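Local atomic coordinates of fibrillarin-like rRNA/tRNA 2'-O-methyltransferase (Aeropyrum pernix, PDB entry 4DF3), a protein that probably transfers methyl groups from S-adenosylmethionine to ribose 2'-hydroxyls of rRNA and tRNA at sites chosen by a guide RNA. Residues L73-G78 against G175-M180; G78-Y83 against G147-Y152. The protein carries 2 engineered substitutions. All coordinates share one frame; numbering follows the deposited sequence.

Contact 1: L73-G78 against G175-M180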
loop_
_atom_site.group_PDB
_atom_site.type_symbol
_atom_site.label_atom_id
_atom_site.label_comp_id
_atom_site.label_asym_id
_atom_site.label_seq_id
_atom_site.Cartn_x
_atom_site.Cartn_y
_atom_site.Cartn_z
ATOM N N LEU A 73 -0.156 9.556 6.136
ATOM C CA LEU A 73 -0.711 8.636 5.158
ATOM C C LEU A 73 -1.005 9.411 3.872
ATOM O O LEU A 73 -1.964 10.120 3.812
ATOM C CB LEU A 73 -2.003 8.022 5.670
ATOM C CG LEU A 73 -2.790 7.117 4.708
ATOM C CD1 LEU A 73 -1.855 6.031 4.211
ATOM C CD2 LEU A 73 -4.038 6.547 5.348
ATOM N N PRO A 74 -0.191 9.198 2.805
ATOM C CA PRO A 74 -0.430 10.013 1.624
ATOM C C PRO A 74 -1.567 9.534 0.750
ATOM O O PRO A 74 -1.923 10.271 -0.164
ATOM C CB PRO A 74 0.883 9.888 0.823
ATOM C CG PRO A 74 1.587 8.760 1.285
ATOM C CD PRO A 74 1.060 8.403 2.720
ATOM N N VAL A 75 -2.089 8.323 1.012
ATOM C CA VAL A 75 -3.189 7.759 0.220
ATOM C C VAL A 75 -4.483 8.475 0.704
ATOM O O VAL A 75 -4.838 8.402 1.896
ATOM C CB VAL A 75 -3.373 6.201 0.460
ATOM C CG1 VAL A 75 -4.652 5.651 -0.281
ATOM C CG2 VAL A 75 -2.138 5.392 0.008
ATOM N N LYS A 76 -5.161 9.151 -0.233
ATOM C CA LYS A 76 -6.341 9.998 0.041
ATOM C C LYS A 76 -7.572 9.629 -0.782
ATOM O O LYS A 76 -7.470 9.129 -1.912
ATOM C CB LYS A 76 -6.088 11.457 -0.354
ATOM C CG LYS A 76 -4.909 12.152 0.359
ATOM C CD LYS A 76 -5.373 12.670 1.714
ATOM C CE LYS A 76 -4.186 13.109 2.562
ATOM N NZ LYS A 76 -4.694 13.295 4.006
ATOM N N GLU A 77 -8.737 9.971 -0.210
ATOM C CA GLU A 77 -9.984 9.851 -0.952
ATOM C C GLU A 77 -9.856 10.391 -2.380
ATOM O O GLU A 77 -9.347 11.507 -2.610
ATOM C CB GLU A 77 -11.096 10.594 -0.207
ATOM C CG GLU A 77 -12.439 10.459 -0.925
ATOM C CD GLU A 77 -13.494 11.375 -0.286
ATOM O OE1 GLU A 77 -13.117 12.264 0.519
ATOM O OE2 GLU A 77 -14.687 11.195 -0.611
ATOM N N GLY A 78 -10.274 9.567 -3.332
ATOM C CA GLY A 78 -10.207 9.920 -4.782
ATOM C C GLY A 78 -8.912 9.754 -5.566
ATOM O O GLY A 78 -8.860 10.055 -6.775
ATOM N N GLY A 175 4.650 16.102 -7.947
ATOM C CA GLY A 175 4.429 16.042 -6.500
ATOM C C GLY A 175 3.745 14.764 -6.024
ATOM O O GLY A 175 3.444 14.665 -4.836
ATOM N N GLY A 176 3.479 13.817 -6.936
ATOM C CA GLY A 176 2.890 12.536 -6.556
ATOM C C GLY A 176 3.772 11.828 -5.521
ATOM O O GLY A 176 4.973 12.025 -5.517
ATOM N N TYR A 177 3.171 11.018 -4.668
ATOM C CA TYR A 177 3.943 10.284 -3.675
ATOM C C TYR A 177 4.408 8.929 -4.189
ATOM O O TYR A 177 3.792 8.329 -5.066
ATOM C CB TYR A 177 3.088 10.079 -2.439
ATOM C CG TYR A 177 1.724 9.418 -2.607
ATOM C CD1 TYR A 177 1.585 8.019 -2.544
ATOM C CD2 TYR A 177 0.531 10.219 -2.873
ATOM C CE1 TYR A 177 0.354 7.401 -2.658
ATOM C CE2 TYR A 177 -0.726 9.585 -3.001
ATOM C CZ TYR A 177 -0.802 8.180 -2.920
ATOM O OH TYR A 177 -2.035 7.548 -3.017
ATOM N N MET A 178 5.494 8.435 -3.615
ATOM C CA MET A 178 6.028 7.121 -3.993
ATOM C C MET A 178 6.305 6.398 -2.709
ATOM O O MET A 178 7.032 6.920 -1.818
ATOM C CB MET A 178 7.378 7.340 -4.761
ATOM C CG MET A 178 7.976 6.098 -5.482
ATOM S SD MET A 178 8.539 4.847 -4.322
ATOM C CE MET A 178 9.818 5.722 -3.514
ATOM N N LEU A 179 5.650 5.248 -2.525
ATOM C CA LEU A 179 5.917 4.407 -1.369
ATOM C C LEU A 179 6.505 3.129 -1.919
ATOM O O LEU A 179 5.941 2.486 -2.822
ATOM C CB LEU A 179 4.608 4.085 -0.647
ATOM C CG LEU A 179 3.999 5.274 0.127
ATOM C CD1 LEU A 179 2.478 4.957 0.387
ATOM C CD2 LEU A 179 4.765 5.498 1.477
ATOM N N MET A 180 7.653 2.769 -1.374
ATOM C CA MET A 180 8.409 1.556 -1.866
ATOM C C MET A 180 8.812 0.645 -0.662
ATOM O O MET A 180 9.456 1.097 0.285
ATOM C CB MET A 180 9.659 1.898 -2.718
ATOM C CG MET A 180 10.221 0.615 -3.377
ATOM S SD MET A 180 11.676 1.047 -4.383
ATOM C CE MET A 180 13.033 1.062 -3.252
#
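Tyr-177 lays one face of its ring against Pro-74. CB of the proline sits over that face, 3.8 Å from the centroid of the Tyr-177 ring and 20° off the normal, a CH-pi contact. It lies off centre, with Tyr-177 CG as its nearest ring atom. CG of the tyrosine stands between its backbone N and carbonyl carbon (chi1 54°), and this turn carries the ring across to the loop. On the same side of the ring, Pro-74 O comes to 3.2 Å from Tyr-177 CE2. The hydroxyl end reaches Val-75, with OH 3.4 Å from Val-75 CA and 3.7 Å from Val-75 CG2. Its polar partner is Asp-79 OD2, which also takes a hydrogen bond from Lys-76 N. With a leucine in place of Tyr-177, Asp-79 OD2 would probably be left without the hydroxyl, and Pro-74 without the flat face it rests on.

The contact belongs to the Rossmann-like methyltransferase fold. Strand 176-183 runs in the central sheet, and residues 73-78 belong to the loop that leads into strand 80-84 of the same sheet. Two residues on from the tyrosine, Leu-179 again points toward the loop. Its CD1 meets Pro-74 CG at 4.0 Å. Tyr-228 of strand 224-229 touches Pro-74, Tyr-177 and Leu-179 alike.

Contact 2: G78-Y83 against G147-Y152. With SAM (S-adenosylmethionine), chain C.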
loop_
_atom_site.group_PDB
_atom_site.type_symbol
_atom_site.label_atom_id
_atom_site.label_comp_id
_atom_site.label_asym_id
_atom_site.label_seq_id
_atom_site.Cartn_x
_atom_site.Cartn_y
_atom_site.Cartn_z
ATOM N N GLY A 78 -10.274 9.567 -3.332
ATOM C CA GLY A 78 -10.207 9.920 -4.782
ATOM C C GLY A 78 -8.912 9.754 -5.566
ATOM O O GLY A 78 -8.860 10.055 -6.775
ATOM N N ASP A 79 -7.848 9.346 -4.882
ATOM C CA ASP A 79 -6.569 9.175 -5.520
ATOM C C ASP A 79 -6.652 8.102 -6.640
ATOM O O ASP A 79 -7.348 7.109 -6.511
ATOM C CB ASP A 79 -5.517 8.661 -4.528
ATOM C CG ASP A 79 -4.859 9.759 -3.729
ATOM O OD1 ASP A 79 -5.173 10.928 -3.956
ATOM O OD2 ASP A 79 -4.014 9.419 -2.844
ATOM N N ARG A 80 -5.848 8.328 -7.660
ATOM C CA ARG A 80 -5.520 7.329 -8.644
ATOM C C ARG A 80 -4.097 6.869 -8.276
ATOM O O ARG A 80 -3.186 7.731 -8.097
ATOM C CB ARG A 80 -5.461 8.021 -10.004
ATOM C CG ARG A 80 -6.764 8.738 -10.402
ATOM C CD ARG A 80 -7.915 7.832 -10.460
ATOM N NE ARG A 80 -9.208 8.539 -10.478
ATOM C CZ ARG A 80 -9.964 8.739 -11.568
ATOM N NH1 ARG A 80 -9.579 8.294 -12.776
ATOM N NH2 ARG A 80 -11.124 9.389 -11.446
ATOM N N ILE A 81 -3.905 5.547 -8.162
ATOM C CA ILE A 81 -2.676 4.961 -7.619
ATOM C C ILE A 81 -2.160 3.896 -8.574
ATOM O O ILE A 81 -2.921 3.004 -9.023
ATOM C CB ILE A 81 -2.963 4.284 -6.239
ATOM C CG1 ILE A 81 -3.337 5.345 -5.182
ATOM C CG2 ILE A 81 -1.733 3.543 -5.719
ATOM C CD1 ILE A 81 -3.915 4.716 -3.938
ATOM N N LEU A 82 -0.869 3.968 -8.890
ATOM C CA LEU A 82 -0.278 2.896 -9.648
ATOM C C LEU A 82 0.381 1.969 -8.610
ATOM O O LEU A 82 1.292 2.362 -7.885
ATOM C CB LEU A 82 0.794 3.422 -10.606
ATOM C CG LEU A 82 1.665 2.357 -11.325
ATOM C CD1 LEU A 82 0.744 1.393 -12.094
ATOM C CD2 LEU A 82 2.623 3.110 -12.325
ATOM N N TYR A 83 -0.065 0.726 -8.599
ATOM C CA TYR A 83 0.408 -0.248 -7.598
ATOM C C TYR A 83 1.196 -1.366 -8.292
ATOM O O TYR A 83 0.595 -2.170 -9.043
ATOM C CB TYR A 83 -0.805 -0.818 -6.871
ATOM C CG TYR A 83 -0.488 -1.596 -5.593
ATOM C CD1 TYR A 83 -1.282 -1.448 -4.486
ATOM C CD2 TYR A 83 0.561 -2.527 -5.537
ATOM C CE1 TYR A 83 -1.067 -2.233 -3.361
ATOM C CE2 TYR A 83 0.839 -3.293 -4.363
ATOM C CZ TYR A 83 -0.012 -3.145 -3.308
ATOM O OH TYR A 83 0.181 -3.886 -2.167
ATOM N N GLY A 147 -2.347 9.346 -15.610
ATOM C CA GLY A 147 -1.600 10.045 -14.566
ATOM C C GLY A 147 -2.053 9.572 -13.182
ATOM O O GLY A 147 -3.268 9.477 -12.876
ATOM N N VAL A 148 -1.094 9.315 -12.309
ATOM C CA VAL A 148 -1.474 8.887 -10.975
ATOM C C VAL A 148 -1.017 9.843 -9.895
ATOM O O VAL A 148 0.014 10.482 -10.037
ATOM C CB VAL A 148 -0.920 7.479 -10.689
ATOM C CG1 VAL A 148 -1.676 6.454 -11.626
ATOM C CG2 VAL A 148 0.594 7.412 -10.899
ATOM N N ASP A 149 -1.774 9.874 -8.815
ATOM C CA ASP A 149 -1.434 10.693 -7.658
ATOM C C ASP A 149 -0.328 10.074 -6.832
ATOM O O ASP A 149 0.401 10.796 -6.111
ATOM C CB ASP A 149 -2.642 10.865 -6.809
ATOM C CG ASP A 149 -3.738 11.630 -7.553
ATOM O OD1 ASP A 149 -3.530 12.813 -7.758
ATOM O OD2 ASP A 149 -4.728 11.031 -7.958
ATOM N N GLY A 150 -0.211 8.743 -6.905
ATOM C CA GLY A 150 0.782 8.030 -6.079
ATOM C C GLY A 150 1.210 6.724 -6.774
ATOM O O GLY A 150 0.489 6.187 -7.659
ATOM N N LEU A 151 2.350 6.249 -6.362
ATOM C CA LEU A 151 2.956 5.009 -6.909
ATOM C C LEU A 151 3.382 4.219 -5.684
ATOM O O LEU A 151 4.103 4.686 -4.852
ATOM C CB LEU A 151 4.139 5.349 -7.809
ATOM C CG LEU A 151 4.776 4.170 -8.547
ATOM C CD1 LEU A 151 5.794 4.776 -9.526
ATOM C CD2 LEU A 151 5.443 3.142 -7.657
ATOM N N TYR A 152 2.855 2.985 -5.572
ATOM C CA TYR A 152 3.174 2.137 -4.479
ATOM C C TYR A 152 3.843 0.886 -5.085
ATOM O O TYR A 152 3.306 0.284 -6.034
ATOM C CB TYR A 152 1.855 1.709 -3.804
ATOM C CG TYR A 152 2.108 0.852 -2.553
ATOM C CD1 TYR A 152 2.223 1.439 -1.289
ATOM C CD2 TYR A 152 2.221 -0.568 -2.661
ATOM C CE1 TYR A 152 2.451 0.616 -0.148
ATOM C CE2 TYR A 152 2.456 -1.402 -1.499
ATOM C CZ TYR A 152 2.584 -0.745 -0.261
ATOM O OH TYR A 152 2.757 -1.512 0.863
HETATM N N SAM C . 1.870 -5.720 -2.294
HETATM C CA SAM C . 1.256 -7.012 -1.871
HETATM C C SAM C . 0.507 -6.742 -0.563
HETATM O O SAM C . 0.917 -5.881 0.243
HETATM O OXT SAM C . -0.510 -7.378 -0.309
HETATM C CB SAM C . 2.320 -8.137 -1.627
HETATM C CG SAM C . 3.172 -8.178 -2.884
HETATM S SD SAM C . 4.123 -9.700 -3.155
HETATM C CE SAM C . 5.395 -9.215 -1.960
HETATM C "C5'" SAM C . 5.007 -9.298 -4.707
HETATM C "C4'" SAM C . 4.190 -9.581 -5.970
HETATM O "O4'" SAM C . 4.729 -8.948 -7.130
HETATM C "C3'" SAM C . 4.041 -11.039 -6.378
HETATM O "O3'" SAM C . 2.630 -11.276 -6.413
HETATM C "C2'" SAM C . 4.792 -11.209 -7.709
HETATM O "O2'" SAM C . 4.150 -12.115 -8.578
HETATM C "C1'" SAM C . 4.740 -9.802 -8.288
HETATM N N9 SAM C . 5.918 -9.411 -9.087
HETATM C C8 SAM C . 7.274 -9.712 -8.920
HETATM N N7 SAM C . 7.984 -9.101 -9.946
HETATM C C5 SAM C . 7.123 -8.447 -10.738
HETATM C C6 SAM C . 7.309 -7.665 -11.866
HETATM N N6 SAM C . 8.540 -7.425 -12.462
HETATM N N1 SAM C . 6.116 -7.139 -12.344
HETATM C C2 SAM C . 4.826 -7.298 -11.871
HETATM N N3 SAM C . 4.674 -8.078 -10.738
HETATM C C4 SAM C . 5.804 -8.641 -10.232
HETATM O O HOH W 1 -6.850 12.261 -7.856
#
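Arg-80 O takes two backbone N-H groups from consecutive residues, Asp-149 and Gly-150. The bond from Asp-149 N to Arg-80 O is 2.7 Å long, while that from Gly-150 N to Arg-80 O is weak at 3.4 Å. The chain turns a corner at Asp-149, which interrupts strand 148-153. Beyond it, strands 80-84 and 148-153 run parallel as neighbours in the middle of the Rossmann-like methyltransferase sheet. The Asp-149 side chain turns back to the first segment. Its OD2 accepts from Arg-80 N at 2.9 Å, almost straight at 178°, through the lone pair that faces away from the other carboxylate oxygen. A water joins the same OD2 to Gly-78 O. The Arg-80 chain bends at chi2, and its NH1 forms a salt bridge with Glu-146.

Regular pairing follows. Leu-82 N donates to Gly-150 O at 2.9 Å, and Tyr-152 N donates to Leu-82 O at 2.9 Å. On one face of the sheet Leu-82 CB packs against both methyls of Val-148, and helix 160-171 lies on this side. On the other face Tyr-83 and Tyr-152 run alongside each other in the same direction, their ring planes inclined at 52°. In both, CG is anti to the backbone N, which brings the rings together. Tyr-152 CD2 sits over one face of the Tyr-83 ring, off centre toward the rim, 3.5 Å from Tyr-83 CZ. At the edge of that ring, the amino N of S-adenosylmethionine lies 2.5 Å from Tyr-83 OH, close enough that the exact length of this hydrogen bond is doubtful.

The two contacts lie side by side, with centres about 7 Å apart, and share Gly-78. Along the chain the order is 73-78, 78-83, 147-152 and 175-180, so the segments of contact 2 fall between those of contact 1. Strand 148-153 lies between strands 80-84 and 176-183 in the sheet. Contact 2 joins the first two of these strands. Contact 1 instead sets the entry loop of strand 80-84 against strand 176-183. A backbone bond from Leu-151 N to Tyr-177 O, 2.8 Å long, probably ties the contacts together. The cofactor pocket is reached directly by contact 2, while the side chain of Leu-179 in contact 1 stays about 10 Å from S-adenosylmethionine.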